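Long-range contacts in prolyl endopeptidase (Myxococcus xanthus, PDB 2BKL), which probably hydrolyses oligopeptides as a serine endopeptidase, cutting after proline far more readily than after alanine: residues L15-V20 / A581-F587; T69-P75 / W403-D407. All coordinates share one frame; numbering follows the deposited sequence.

Interaction 1 of 2, residues L15-V20 / A581-F587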
loop_
_atom_site.group_PDB
_atom_site.type_symbol
_atom_site.label_atom_id
_atom_site.label_comp_id
_atom_site.label_asym_id
_atom_site.label_seq_id
_atom_site.Cartn_x
_atom_site.Cartn_y
_atom_site.Cartn_z
ATOM N N LEU A 15 -24.852 17.675 13.388
ATOM C CA LEU A 15 -23.892 18.086 12.388
ATOM C C LEU A 15 -24.654 18.513 11.145
ATOM O O LEU A 15 -25.410 17.726 10.581
ATOM C CB LEU A 15 -22.956 16.909 12.072
ATOM C CG LEU A 15 -22.360 16.247 13.328
ATOM C CD1 LEU A 15 -21.558 15.013 12.969
ATOM C CD2 LEU A 15 -21.482 17.226 14.092
ATOM N N HIS A 16 -24.486 19.768 10.750
ATOM C CA HIS A 16 -25.143 20.316 9.563
ATOM C C HIS A 16 -26.661 20.050 9.560
ATOM O O HIS A 16 -27.241 19.665 8.545
ATOM C CB HIS A 16 -24.474 19.767 8.298
ATOM C CG HIS A 16 -22.982 19.878 8.327
ATOM N ND1 HIS A 16 -22.320 21.083 8.209
ATOM C CD2 HIS A 16 -22.020 18.935 8.509
ATOM C CE1 HIS A 16 -21.017 20.879 8.291
ATOM N NE2 HIS A 16 -20.806 19.583 8.470
ATOM N N GLY A 17 -27.263 20.207 10.732
ATOM C CA GLY A 17 -28.699 20.072 10.887
ATOM C C GLY A 17 -29.214 18.663 11.099
ATOM O O GLY A 17 -30.424 18.473 11.238
ATOM N N VAL A 18 -28.313 17.678 11.144
ATOM C CA VAL A 18 -28.668 16.267 11.180
ATOM C C VAL A 18 -28.143 15.644 12.471
ATOM O O VAL A 18 -26.981 15.816 12.794
ATOM C CB VAL A 18 -28.008 15.510 9.994
ATOM C CG1 VAL A 18 -28.218 14.007 10.130
ATOM C CG2 VAL A 18 -28.549 16.013 8.667
ATOM N N GLN A 19 -28.994 14.898 13.171
ATOM C CA GLN A 19 -28.605 14.139 14.355
ATOM C C GLN A 19 -27.795 12.907 13.946
ATOM O O GLN A 19 -28.223 12.126 13.085
ATOM C CB GLN A 19 -29.837 13.680 15.138
ATOM C CG GLN A 19 -30.741 14.811 15.599
ATOM C CD GLN A 19 -30.050 15.738 16.564
ATOM O OE1 GLN A 19 -29.676 16.854 16.205
ATOM N NE2 GLN A 19 -29.864 15.277 17.797
ATOM N N VAL A 20 -26.627 12.761 14.548
ATOM C CA VAL A 20 -25.748 11.602 14.348
ATOM C C VAL A 20 -25.517 10.937 15.696
ATOM O O VAL A 20 -24.952 11.536 16.582
ATOM C CB VAL A 20 -24.404 12.022 13.739
ATOM C CG1 VAL A 20 -23.478 10.822 13.514
ATOM C CG2 VAL A 20 -24.625 12.763 12.437
ATOM N N ALA A 581 -16.349 15.501 6.897
ATOM C CA ALA A 581 -17.633 15.824 7.468
ATOM C C ALA A 581 -17.708 17.217 8.081
ATOM O O ALA A 581 -18.803 17.652 8.457
ATOM C CB ALA A 581 -18.018 14.767 8.476
ATOM N N GLU A 582 -16.588 17.918 8.165
ATOM C CA GLU A 582 -16.591 19.318 8.571
ATOM C C GLU A 582 -17.342 20.205 7.560
ATOM O O GLU A 582 -17.780 21.306 7.903
ATOM C CB GLU A 582 -15.159 19.846 8.752
ATOM C CG GLU A 582 -14.430 19.170 9.919
ATOM C CD GLU A 582 -12.916 19.274 9.875
ATOM O OE1 GLU A 582 -12.329 19.000 8.786
ATOM O OE2 GLU A 582 -12.328 19.581 10.953
ATOM N N LYS A 583 -17.474 19.740 6.321
ATOM C CA LYS A 583 -18.155 20.483 5.247
ATOM C C LYS A 583 -19.518 19.862 4.950
ATOM O O LYS A 583 -19.639 18.643 4.920
ATOM C CB LYS A 583 -17.295 20.491 3.977
ATOM C CG LYS A 583 -16.006 21.269 4.174
ATOM C CD LYS A 583 -15.086 21.210 2.958
ATOM C CE LYS A 583 -13.672 21.721 3.304
ATOM N NZ LYS A 583 -12.558 20.816 2.803
ATOM N N PRO A 584 -20.562 20.664 4.741
ATOM C CA PRO A 584 -21.927 20.118 4.636
ATOM C C PRO A 584 -22.152 19.112 3.511
ATOM O O PRO A 584 -22.809 18.083 3.740
ATOM C CB PRO A 584 -22.817 21.359 4.414
ATOM C CG PRO A 584 -21.879 22.467 4.071
ATOM C CD PRO A 584 -20.528 22.131 4.640
ATOM N N GLU A 585 -21.668 19.411 2.304
ATOM C CA GLU A 585 -21.904 18.513 1.171
ATOM C C GLU A 585 -21.116 17.219 1.366
ATOM O O GLU A 585 -21.613 16.134 1.055
ATOM C CB GLU A 585 -21.564 19.170 -0.177
ATOM C CG GLU A 585 -22.614 20.180 -0.687
ATOM C CD GLU A 585 -24.070 19.679 -0.616
ATOM O OE1 GLU A 585 -24.388 18.553 -1.100
ATOM O OE2 GLU A 585 -24.920 20.435 -0.080
ATOM N N ASP A 586 -19.885 17.344 1.852
ATOM C CA ASP A 586 -19.076 16.161 2.107
ATOM C C ASP A 586 -19.738 15.294 3.162
ATOM O O ASP A 586 -19.705 14.062 3.074
ATOM C CB ASP A 586 -17.688 16.505 2.642
ATOM C CG ASP A 586 -16.778 17.213 1.649
ATOM O OD1 ASP A 586 -17.226 17.595 0.539
ATOM O OD2 ASP A 586 -15.573 17.432 1.952
ATOM N N PHE A 587 -20.271 15.923 4.212
ATOM C CA PHE A 587 -20.944 15.186 5.273
ATOM C C PHE A 587 -22.071 14.338 4.727
ATOM O O PHE A 587 -22.228 13.194 5.128
ATOM C CB PHE A 587 -21.492 16.156 6.351
ATOM C CG PHE A 587 -22.454 15.514 7.310
ATOM C CD1 PHE A 587 -22.004 14.655 8.295
ATOM C CD2 PHE A 587 -23.814 15.747 7.210
ATOM C CE1 PHE A 587 -22.899 14.043 9.174
ATOM C CE2 PHE A 587 -24.711 15.117 8.071
ATOM C CZ PHE A 587 -24.240 14.290 9.073
#
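H16 and F587 carry a mixed polar and apolar contact in which the tip of the N-terminal beta-hairpin leans on the start of helix 584-593 in the alpha/beta-hydrolase part of the enzyme. The hairpin reverses through a type I' turn from L15 to V18, and H16, with positive phi inside that turn, holds its imidazole against the backbone leading into the helix. NE2 of H16 donates a hydrogen bond to A581 O (2.8 Å, N-H...O angle 151°), with the acceptor close to the ring plane. In the same plane CE1 of H16 lies 3.3 Å from E582 O, so two successive carbonyls line one edge of the imidazole. One face of the ring is taken by P584, whose CA stands 3.7 Å from the ring centroid, nearly on the normal: a CH-pi contact made by the first residue of the helix. F587 is the apolar half. Its CG is anti to the backbone N (chi1 167°), which sends the phenyl ring out toward the hairpin, past the imidazole at a plane angle of 44°. CB of L15 sits over one face of the phenyl ring, off centre, 4.1 Å from F587 CE1. At the ring's edge V18 CB comes within 3.8 Å of F587 CE2 and V20 CG2 within 3.7 Å of F587 CZ. One helical turn further on, H591 meets the F587 ring and also touches V18 and V20, so strand 18-21, paired antiparallel with strand 12-15, packs on helix 584-593, while L15 touches V563 in a nearby loop.

Interaction 2 of 2, residues T69-P75 / W403-D407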
loop_
_atom_site.group_PDB
_atom_site.type_symbol
_atom_site.label_atom_id
_atom_site.label_comp_id
_atom_site.label_asym_id
_atom_site.label_seq_id
_atom_site.Cartn_x
_atom_site.Cartn_y
_atom_site.Cartn_z
ATOM N N THR A 69 10.916 -18.371 3.194
ATOM C CA THR A 69 11.491 -18.564 1.871
ATOM C C THR A 69 12.919 -18.047 1.810
ATOM O O THR A 69 13.368 -17.272 2.669
ATOM C CB THR A 69 10.705 -17.808 0.782
ATOM O OG1 THR A 69 10.917 -16.409 0.940
ATOM C CG2 THR A 69 9.212 -18.000 0.921
ATOM N N ASP A 70 13.603 -18.494 0.770
ATOM C CA ASP A 70 14.854 -17.921 0.310
ATOM C C ASP A 70 14.477 -17.009 -0.830
ATOM O O ASP A 70 13.950 -17.465 -1.843
ATOM C CB ASP A 70 15.788 -19.006 -0.222
ATOM C CG ASP A 70 16.284 -19.895 0.849
ATOM O OD1 ASP A 70 16.871 -19.377 1.824
ATOM O OD2 ASP A 70 16.100 -21.137 0.830
ATOM N N SER A 71 14.710 -15.720 -0.677
ATOM C CA SER A 71 14.443 -14.781 -1.729
ATOM C C SER A 71 15.524 -13.710 -1.714
ATOM O O SER A 71 16.275 -13.554 -0.739
ATOM C CB SER A 71 13.078 -14.151 -1.537
ATOM O OG SER A 71 13.073 -13.178 -0.498
ATOM N N VAL A 72 15.634 -13.028 -2.837
ATOM C CA VAL A 72 16.522 -11.865 -2.956
ATOM C C VAL A 72 15.810 -10.759 -3.730
ATOM O O VAL A 72 15.068 -11.065 -4.696
ATOM C CB VAL A 72 17.852 -12.231 -3.618
ATOM C CG1 VAL A 72 17.656 -12.664 -5.053
ATOM C CG2 VAL A 72 18.838 -11.053 -3.541
ATOM N N SER A 73 16.007 -9.504 -3.306
ATOM C CA SER A 73 15.441 -8.282 -3.933
ATOM C C SER A 73 16.290 -7.889 -5.134
ATOM O O SER A 73 17.418 -8.319 -5.269
ATOM C CB SER A 73 15.406 -7.061 -2.949
ATOM O OG SER A 73 16.690 -6.353 -2.772
ATOM N N THR A 74 15.746 -7.032 -5.995
ATOM C CA THR A 74 16.591 -6.381 -6.996
ATOM C C THR A 74 17.712 -5.591 -6.323
ATOM O O THR A 74 17.495 -4.999 -5.256
ATOM C CB THR A 74 15.811 -5.418 -7.919
ATOM O OG1 THR A 74 15.097 -4.444 -7.171
ATOM C CG2 THR A 74 14.745 -6.148 -8.695
ATOM N N PRO A 75 18.886 -5.552 -6.940
ATOM C CA PRO A 75 20.030 -4.887 -6.311
ATOM C C PRO A 75 20.117 -3.392 -6.604
ATOM O O PRO A 75 19.762 -2.927 -7.696
ATOM C CB PRO A 75 21.216 -5.623 -6.918
ATOM C CG PRO A 75 20.739 -6.087 -8.257
ATOM C CD PRO A 75 19.272 -6.229 -8.189
ATOM N N TRP A 403 17.502 -13.898 -13.315
ATOM C CA TRP A 403 18.496 -13.554 -12.330
ATOM C C TRP A 403 18.206 -14.212 -10.975
ATOM O O TRP A 403 19.132 -14.599 -10.277
ATOM C CB TRP A 403 18.565 -12.037 -12.201
ATOM C CG TRP A 403 19.660 -11.485 -11.327
ATOM C CD1 TRP A 403 20.976 -11.335 -11.666
ATOM C CD2 TRP A 403 19.527 -10.946 -10.015
ATOM N NE1 TRP A 403 21.670 -10.762 -10.632
ATOM C CE2 TRP A 403 20.809 -10.521 -9.597
ATOM C CE3 TRP A 403 18.458 -10.816 -9.119
ATOM C CZ2 TRP A 403 21.039 -9.949 -8.347
ATOM C CZ3 TRP A 403 18.685 -10.235 -7.885
ATOM C CH2 TRP A 403 19.971 -9.815 -7.504
ATOM N N ALA A 404 16.936 -14.255 -10.576
ATOM C CA ALA A 404 16.530 -14.905 -9.334
ATOM C C ALA A 404 15.121 -15.410 -9.469
ATOM O O ALA A 404 14.344 -14.860 -10.207
ATOM C CB ALA A 404 16.620 -13.924 -8.161
ATOM N N LYS A 405 14.805 -16.480 -8.742
ATOM C CA LYS A 405 13.474 -17.055 -8.703
ATOM C C LYS A 405 13.255 -17.603 -7.311
ATOM O O LYS A 405 14.131 -18.290 -6.789
ATOM C CB LYS A 405 13.404 -18.183 -9.745
ATOM C CG LYS A 405 12.131 -18.980 -9.797
ATOM C CD LYS A 405 12.082 -19.889 -11.046
ATOM C CE LYS A 405 12.956 -21.136 -10.905
ATOM N NZ LYS A 405 12.171 -22.390 -10.578
ATOM N N VAL A 406 12.115 -17.288 -6.698
ATOM C CA VAL A 406 11.745 -17.866 -5.396
ATOM C C VAL A 406 11.200 -19.273 -5.584
ATOM O O VAL A 406 10.236 -19.484 -6.322
ATOM C CB VAL A 406 10.694 -17.005 -4.664
ATOM C CG1 VAL A 406 10.423 -17.596 -3.314
ATOM C CG2 VAL A 406 11.182 -15.568 -4.504
ATOM N N ASP A 407 11.842 -20.242 -4.941
ATOM C CA ASP A 407 11.383 -21.616 -4.970
ATOM C C ASP A 407 10.332 -21.778 -3.860
ATOM O O ASP A 407 10.570 -21.420 -2.697
ATOM C CB ASP A 407 12.563 -22.566 -4.760
ATOM C CG ASP A 407 13.413 -22.718 -6.018
ATOM O OD1 ASP A 407 14.256 -21.838 -6.291
ATOM O OD2 ASP A 407 13.292 -23.685 -6.806
HETATM O O HOH W 1 12.400 -20.626 -0.802
HETATM O O HOH W 2 14.226 -19.507 -3.452
#
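V72, P75 and W403 meet at one end of an apolar seam between the first and last blades of the beta-propeller. No direct hydrogen bond crosses it, in keeping with the open ring of this family, in which the two terminal blades are not laced together by a shared strand. V72 holds CG1 between its backbone N and carbonyl carbon (chi1 65°), and from there this methyl reaches A404 CB at 3.5 Å and W403 CZ3 at 3.9 Å. W403 presents its six-membered ring to the chain: P75 CD approaches W403 CH2 obliquely at 3.7 Å, and S73 O lies at the ring edge, 3.5 Å from W403 CZ3. Replacing W403 by an alanine is likely to open a gap beside P75 and to leave V72 CG1 with A404 as its one partner across the seam. Farther along, V406 spreads its two methyls, CG2 packing on S71 CB (3.8 Å) and CG1 lying beside D70 O and T69 CB.

The polar links run through water. One water accepts from D70 N and donates to D407 O (2.8 Å); a second donates to D70 O and accepts from D407 N (2.9 Å). Together they bridge the backbones of D70 and D407.

W403 and A404 form a classic beta bulge opposite I390 of strand 386-394, and the indole meets Y378 edge-to-face. On the other side of the seam, S71 and S73 bond to T87 and V85 of strand 81-87, so strand 71-78 stays within its own blade while its neighbour, strand 400-405, belongs to the last.

Interactions 1 and 2 face each other across the middle of the molecule, their centres 51 Å apart and their nearest atoms about 39 Å apart, and they share no helix or sheet. Along the chain, both segments of interaction 2 fall between the two segments of interaction 1. The order fits the architecture of prolyl oligopeptidases: the N-terminal hairpin packs on the hydrolase part, the chain then runs through the whole propeller, whose two ends meet at 69-75 / 403-407, and returns to complete the hydrolase fold. Interaction 1 thus ties distant sequence together at the hydrolase side, interaction 2 at the propeller side, while the ligand pocket draws residues from both domains.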